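Local coordinates for protein putative methylthioribose-1-phosphate isomerase (Pyrococcus horikoshii OT3, PDB 6A34) that probably catalyses the interconversion of 5-methylthioribose 1-phosphate and 5-methylthioribulose 1-phosphate in the methionine salvage pathway, at residues L267-G272 / H328-G333; Y5-L10 / V175-V180. All blocks are in the same frame, centred on the assembly; numbering follows the deposited sequence.

Contact 1 of 2, residues L267-G272 / H328-G333; sequences LAREHG and HKYLTG
At the C-terminal end of helix 261-270, R269 meets Y330, which belongs to the short 3-10 turn leading into strand 333-336. R269 points from the helix toward that turn, and the two CA atoms are 6.6 Å apart. The R269 side chain starts with CG anti to the backbone N (chi1 -166°) and then bends twice, which brings the guanidinium obliquely against the ring, on its CE1 and OH side. One guanidinium face is covered by the ring atom CE1 of Y330, off centre. R269 NE lies 3.3 Å from Y330 CE1, and R269 CZ is 3.4 Å from the same atom. The two planes are inclined by 42°, so this is no parallel stack. R269 NH1 is 3.3 Å from Y330 OH, but the angle is too poor for a hydrogen bond. K329 runs out along an extended chain, and its NZ comes in at the guanidinium edge, 3.0 Å from R269 NH1. Two donors cannot bond, and the placement of the lysine end is doubtful. The salt bridge of R269 lies outside the two segments: its NH2 pairs with E270 OE1 of the second subunit. That subunit's E270 also packs on Y330. With an alanine here, the guanidinium is likely to lose the ring it rests against and to turn more freely, weakening its hold on E270 of the second subunit. G272 is the C-prime residue of a Schellman motif that ends the helix. H271, the first residue to leave helical angles, reaches L267 O with both N and ND1, from opposite faces of the carbonyl plane. The arrangement belongs to the dimer interface of this Rossmann-like domain, where a helix end and the turn before a sheet strand meet beside the partner subunit.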
loop_
_atom_site.group_PDB
_atom_site.type_symbol
_atom_site.label_atom_id
_atom_site.label_comp_id
_atom_site.label_asym_id
_atom_site.label_seq_id
_atom_site.Cartn_x
_atom_site.Cartn_y
_atom_site.Cartn_z
ATOM N N LEU A 267 -0.157 -12.228 8.305
ATOM C CA LEU A 267 -1.179 -11.626 9.213
ATOM C C LEU A 267 -2.366 -12.532 9.468
ATOM O O LEU A 267 -2.862 -12.548 10.597
ATOM C CB LEU A 267 -1.640 -10.300 8.660
ATOM C CG LEU A 267 -0.540 -9.252 8.633
ATOM C CD1 LEU A 267 -0.927 -8.252 7.559
ATOM C CD2 LEU A 267 -0.403 -8.611 10.000
ATOM N N ALA A 268 -2.812 -13.289 8.468
ATOM C CA ALA A 268 -3.955 -14.200 8.695
ATOM C C ALA A 268 -3.638 -15.167 9.834
ATOM O O ALA A 268 -4.442 -15.398 10.755
ATOM C CB ALA A 268 -4.295 -14.961 7.446
ATOM N N ARG A 269 -2.437 -15.718 9.761
ATOM C CA ARG A 269 -1.951 -16.713 10.696
ATOM C C ARG A 269 -1.906 -16.118 12.107
ATOM O O ARG A 269 -2.362 -16.745 13.051
ATOM C CB ARG A 269 -0.579 -17.209 10.232
ATOM C CG ARG A 269 -0.110 -18.482 10.924
ATOM C CD ARG A 269 1.186 -18.276 11.674
ATOM N NE ARG A 269 2.343 -18.862 11.000
ATOM C CZ ARG A 269 3.597 -18.464 11.211
ATOM N NH1 ARG A 269 4.628 -19.215 10.842
ATOM N NH2 ARG A 269 3.809 -17.295 11.781
ATOM N N GLU A 270 -1.365 -14.905 12.243
ATOM C CA GLU A 270 -1.328 -14.235 13.537
ATOM C C GLU A 270 -2.736 -14.140 14.172
ATOM O O GLU A 270 -2.884 -14.181 15.429
ATOM C CB GLU A 270 -0.721 -12.842 13.370
ATOM C CG GLU A 270 -0.681 -12.025 14.647
ATOM C CD GLU A 270 0.101 -12.700 15.755
ATOM O OE1 GLU A 270 1.266 -13.123 15.491
ATOM O OE2 GLU A 270 -0.469 -12.827 16.860
ATOM N N HIS A 271 -3.779 -13.974 13.343
ATOM C CA HIS A 271 -5.131 -13.802 13.862
ATOM C C HIS A 271 -5.961 -15.104 13.790
ATOM O O HIS A 271 -7.167 -15.067 14.047
ATOM C CB HIS A 271 -5.790 -12.644 13.106
ATOM C CG HIS A 271 -5.100 -11.352 13.370
ATOM N ND1 HIS A 271 -4.197 -10.785 12.465
ATOM C CD2 HIS A 271 -5.120 -10.560 14.463
ATOM C CE1 HIS A 271 -3.705 -9.688 12.997
ATOM N NE2 HIS A 271 -4.252 -9.530 14.220
ATOM N N GLY A 272 -5.338 -16.229 13.392
ATOM C CA GLY A 272 -6.064 -17.524 13.094
ATOM C C GLY A 272 -7.237 -17.368 12.121
ATOM O O GLY A 272 -8.302 -17.928 12.313
ATOM N N HIS A 328 3.656 -22.867 1.907
ATOM C CA HIS A 328 2.404 -23.642 1.928
ATOM C C HIS A 328 1.788 -23.719 3.326
ATOM O O HIS A 328 0.598 -23.826 3.425
ATOM C CB HIS A 328 2.586 -25.048 1.346
ATOM C CG HIS A 328 3.587 -25.872 2.078
ATOM N ND1 HIS A 328 3.261 -26.591 3.233
ATOM C CD2 HIS A 328 4.897 -26.076 1.833
ATOM C CE1 HIS A 328 4.360 -27.188 3.678
ATOM N NE2 HIS A 328 5.382 -26.881 2.828
ATOM N N LYS A 329 2.598 -23.638 4.380
ATOM C CA LYS A 329 2.141 -23.824 5.738
ATOM C C LYS A 329 1.121 -22.758 6.192
ATOM O O LYS A 329 0.326 -22.985 7.156
ATOM C CB LYS A 329 3.345 -23.854 6.685
ATOM C CG LYS A 329 4.078 -22.532 6.865
ATOM C CD LYS A 329 5.093 -22.563 8.005
ATOM C CE LYS A 329 5.792 -21.239 8.225
ATOM N NZ LYS A 329 6.498 -21.193 9.525
ATOM N N TYR A 330 1.133 -21.599 5.539
ATOM C CA TYR A 330 0.172 -20.543 5.779
ATOM C C TYR A 330 -1.201 -20.863 5.162
ATOM O O TYR A 330 -2.180 -20.174 5.481
ATOM C CB TYR A 330 0.738 -19.221 5.228
ATOM C CG TYR A 330 1.976 -18.737 5.943
ATOM C CD1 TYR A 330 1.871 -18.192 7.202
ATOM C CD2 TYR A 330 3.235 -18.795 5.388
ATOM C CE1 TYR A 330 2.971 -17.783 7.926
ATOM C CE2 TYR A 330 4.357 -18.337 6.077
ATOM C CZ TYR A 330 4.224 -17.833 7.359
ATOM O OH TYR A 330 5.282 -17.397 8.120
ATOM N N LEU A 331 -1.298 -21.880 4.285
ATOM C CA LEU A 331 -2.578 -22.179 3.589
ATOM C C LEU A 331 -3.460 -23.084 4.452
ATOM O O LEU A 331 -3.031 -24.112 4.922
ATOM C CB LEU A 331 -2.330 -22.852 2.242
ATOM C CG LEU A 331 -1.859 -21.949 1.114
ATOM C CD1 LEU A 331 -1.292 -22.770 -0.040
ATOM C CD2 LEU A 331 -2.998 -21.083 0.615
ATOM N N THR A 332 -4.735 -22.710 4.572
ATOM C CA THR A 332 -5.745 -23.572 5.146
ATOM C C THR A 332 -6.151 -24.620 4.096
ATOM O O THR A 332 -6.391 -25.739 4.416
ATOM C CB THR A 332 -6.933 -22.748 5.644
ATOM O OG1 THR A 332 -6.461 -21.740 6.538
ATOM C CG2 THR A 332 -7.969 -23.612 6.326
ATOM N N GLY A 333 -6.293 -24.200 2.845
ATOM C CA GLY A 333 -6.600 -25.083 1.738
ATOM C C GLY A 333 -6.390 -24.410 0.397
ATOM O O GLY A 333 -6.197 -23.185 0.321
#

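Contact 2 of 2, residues Y5-L10 / V175-V180; sequences YTPKEL and VHLGTV
P7 and L177 bring the two backbones closest, with their CA atoms 6.9 Å apart. Residues 7-10 form a short, weakly bonded helical turn. Segment 175-180 is an irregular loop before helix 180-189, in which L177 has positive phi (89°). T6 is the N-cap of the turn and forms a capping box with E9: T6 N donates to E9 OE1 at 3.1 Å, nearly straight at 168°, while the return bond from E9 N to T6 OG1 is weak. The bond from T6 N helps define the start of the turn, and P7 and L10 both point toward the loop. CG of L177 is anti to the carbonyl carbon (chi1 -57°), which swings the branched end toward the turn. CD2, not the extended CD1, does most of the touching. That methyl lies 3.8 Å from P7 O. It is also 4.1 Å from L10 CB. H176 meets the same turn with its ring: its ND1 is 3.7 Å from P7 CB, which approaches obliquely. Within the loop, CD2 of L177 also lies over one face of that ring, toward its rim. L148 of helix 125-157 touches both P7 and L177, so the contact joins the N-terminal turn to the loop after strand 161-165 against that long helix. The pairing across the two segments is mainly apolar. H176 NE2 donates to L13 O, so ND1 is probably the unprotonated nitrogen, buried against P7 CB without a partner in the model. The fit with the N-terminal turn thus rests on packing.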
loop_
_atom_site.group_PDB
_atom_site.type_symbol
_atom_site.label_atom_id
_atom_site.label_comp_id
_atom_site.label_asym_id
_atom_site.label_seq_id
_atom_site.Cartn_x
_atom_site.Cartn_y
_atom_site.Cartn_z
ATOM N N TYR A 5 -25.674 -22.540 -9.946
ATOM C CA TYR A 5 -25.832 -21.262 -10.641
ATOM C C TYR A 5 -25.221 -21.354 -12.044
ATOM O O TYR A 5 -24.283 -22.095 -12.259
ATOM C CB TYR A 5 -25.225 -20.108 -9.835
ATOM C CG TYR A 5 -25.870 -19.840 -8.496
ATOM C CD1 TYR A 5 -27.076 -19.159 -8.403
ATOM C CD2 TYR A 5 -25.258 -20.246 -7.314
ATOM C CE1 TYR A 5 -27.664 -18.900 -7.175
ATOM C CE2 TYR A 5 -25.835 -20.010 -6.083
ATOM C CZ TYR A 5 -27.044 -19.338 -6.016
ATOM O OH TYR A 5 -27.612 -19.077 -4.808
ATOM N N THR A 6 -25.817 -20.611 -12.985
ATOM C CA THR A 6 -25.247 -20.326 -14.299
ATOM C C THR A 6 -24.450 -19.024 -14.213
ATOM O O THR A 6 -24.678 -18.207 -13.322
ATOM C CB THR A 6 -26.346 -20.202 -15.369
ATOM O OG1 THR A 6 -27.106 -19.055 -15.014
ATOM C CG2 THR A 6 -27.262 -21.409 -15.485
ATOM N N PRO A 7 -23.492 -18.786 -15.132
ATOM C CA PRO A 7 -22.781 -17.515 -15.189
ATOM C C PRO A 7 -23.687 -16.293 -15.091
ATOM O O PRO A 7 -23.360 -15.404 -14.354
ATOM C CB PRO A 7 -22.113 -17.567 -16.559
ATOM C CG PRO A 7 -21.792 -19.017 -16.725
ATOM C CD PRO A 7 -22.980 -19.740 -16.123
ATOM N N LYS A 8 -24.837 -16.321 -15.770
ATOM C CA LYS A 8 -25.723 -15.152 -15.904
ATOM C C LYS A 8 -26.455 -14.883 -14.600
ATOM O O LYS A 8 -26.872 -13.758 -14.350
ATOM C CB LYS A 8 -26.764 -15.335 -17.014
ATOM C CG LYS A 8 -26.397 -14.655 -18.328
ATOM C CD LYS A 8 -27.129 -15.187 -19.554
ATOM C CE LYS A 8 -26.769 -14.413 -20.808
ATOM N NZ LYS A 8 -27.244 -15.088 -22.043
ATOM N N GLU A 9 -26.593 -15.911 -13.770
ATOM C CA GLU A 9 -27.171 -15.710 -12.447
ATOM C C GLU A 9 -26.140 -15.113 -11.473
ATOM O O GLU A 9 -26.547 -14.607 -10.430
ATOM C CB GLU A 9 -27.744 -17.022 -11.896
ATOM C CG GLU A 9 -29.003 -17.471 -12.608
ATOM C CD GLU A 9 -29.497 -18.851 -12.212
ATOM O OE1 GLU A 9 -28.672 -19.761 -12.057
ATOM O OE2 GLU A 9 -30.717 -19.012 -12.073
ATOM N N LEU A 10 -24.835 -15.205 -11.791
ATOM C CA LEU A 10 -23.736 -14.812 -10.868
ATOM C C LEU A 10 -23.214 -13.396 -11.160
ATOM O O LEU A 10 -22.715 -12.722 -10.268
ATOM C CB LEU A 10 -22.615 -15.847 -10.972
ATOM C CG LEU A 10 -22.923 -17.202 -10.330
ATOM C CD1 LEU A 10 -21.786 -18.165 -10.586
ATOM C CD2 LEU A 10 -23.201 -17.085 -8.834
ATOM N N VAL A 175 -12.104 -15.282 -18.526
ATOM C CA VAL A 175 -13.088 -15.199 -19.574
ATOM C C VAL A 175 -14.403 -14.781 -18.936
ATOM O O VAL A 175 -15.072 -13.910 -19.474
ATOM C CB VAL A 175 -13.207 -16.512 -20.355
ATOM C CG1 VAL A 175 -14.303 -16.444 -21.405
ATOM C CG2 VAL A 175 -11.880 -16.892 -20.959
ATOM N N HIS A 176 -14.737 -15.369 -17.782
ATOM C CA HIS A 176 -15.959 -14.960 -17.056
ATOM C C HIS A 176 -15.884 -15.408 -15.582
ATOM O O HIS A 176 -15.354 -16.450 -15.295
ATOM C CB HIS A 176 -17.213 -15.481 -17.818
ATOM C CG HIS A 176 -18.397 -14.564 -17.794
ATOM N ND1 HIS A 176 -19.700 -15.044 -17.915
ATOM C CD2 HIS A 176 -18.490 -13.208 -17.622
ATOM C CE1 HIS A 176 -20.545 -14.017 -17.821
ATOM N NE2 HIS A 176 -19.820 -12.864 -17.645
ATOM N N LEU A 177 -16.396 -14.561 -14.676
ATOM C CA LEU A 177 -16.738 -14.878 -13.272
ATOM C C LEU A 177 -15.552 -14.659 -12.316
ATOM O O LEU A 177 -15.734 -14.120 -11.183
ATOM C CB LEU A 177 -17.252 -16.319 -13.159
ATOM C CG LEU A 177 -18.464 -16.664 -14.017
ATOM C CD1 LEU A 177 -18.879 -18.105 -13.777
ATOM C CD2 LEU A 177 -19.618 -15.725 -13.732
ATOM N N GLY A 178 -14.366 -15.122 -12.722
ATOM C CA GLY A 178 -13.170 -15.000 -11.902
ATOM C C GLY A 178 -12.850 -16.287 -11.183
ATOM O O GLY A 178 -13.604 -17.234 -11.272
ATOM N N THR A 179 -11.700 -16.309 -10.501
ATOM C CA THR A 179 -11.348 -17.387 -9.599
ATOM C C THR A 179 -11.904 -17.003 -8.232
ATOM O O THR A 179 -12.935 -17.552 -7.763
ATOM C CB THR A 179 -9.850 -17.717 -9.698
ATOM O OG1 THR A 179 -9.004 -16.602 -9.402
ATOM C CG2 THR A 179 -9.503 -18.203 -11.090
ATOM N N VAL A 180 -11.234 -16.036 -7.597
ATOM C CA VAL A 180 -11.781 -15.426 -6.411
ATOM C C VAL A 180 -13.200 -14.947 -6.768
ATOM O O VAL A 180 -14.174 -15.155 -6.035
ATOM C CB VAL A 180 -10.897 -14.258 -5.904
ATOM C CG1 VAL A 180 -11.614 -13.445 -4.830
ATOM C CG2 VAL A 180 -9.550 -14.718 -5.377
#

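Contact 2 comes first along the chain and closes before contact 1 opens, so the two are in series. Their centres are about 27 Å apart, their nearest atoms about 11 Å, and they do not touch. Both are linked by the chain to the mixed seven-stranded sheet. Residues 175-180 follow its strand 161-165, whereas 328-333 leads into strand 333-336, and helix 261-270 precedes strand 275-278. Contact 2 ties the N-terminal region to the sheet domain and helix 125-157, and no other chain touches its segments. Contact 1 lies farther from the chain centre, against the second subunit. One therefore packs the chain on itself, while the other is part of the dimer interface.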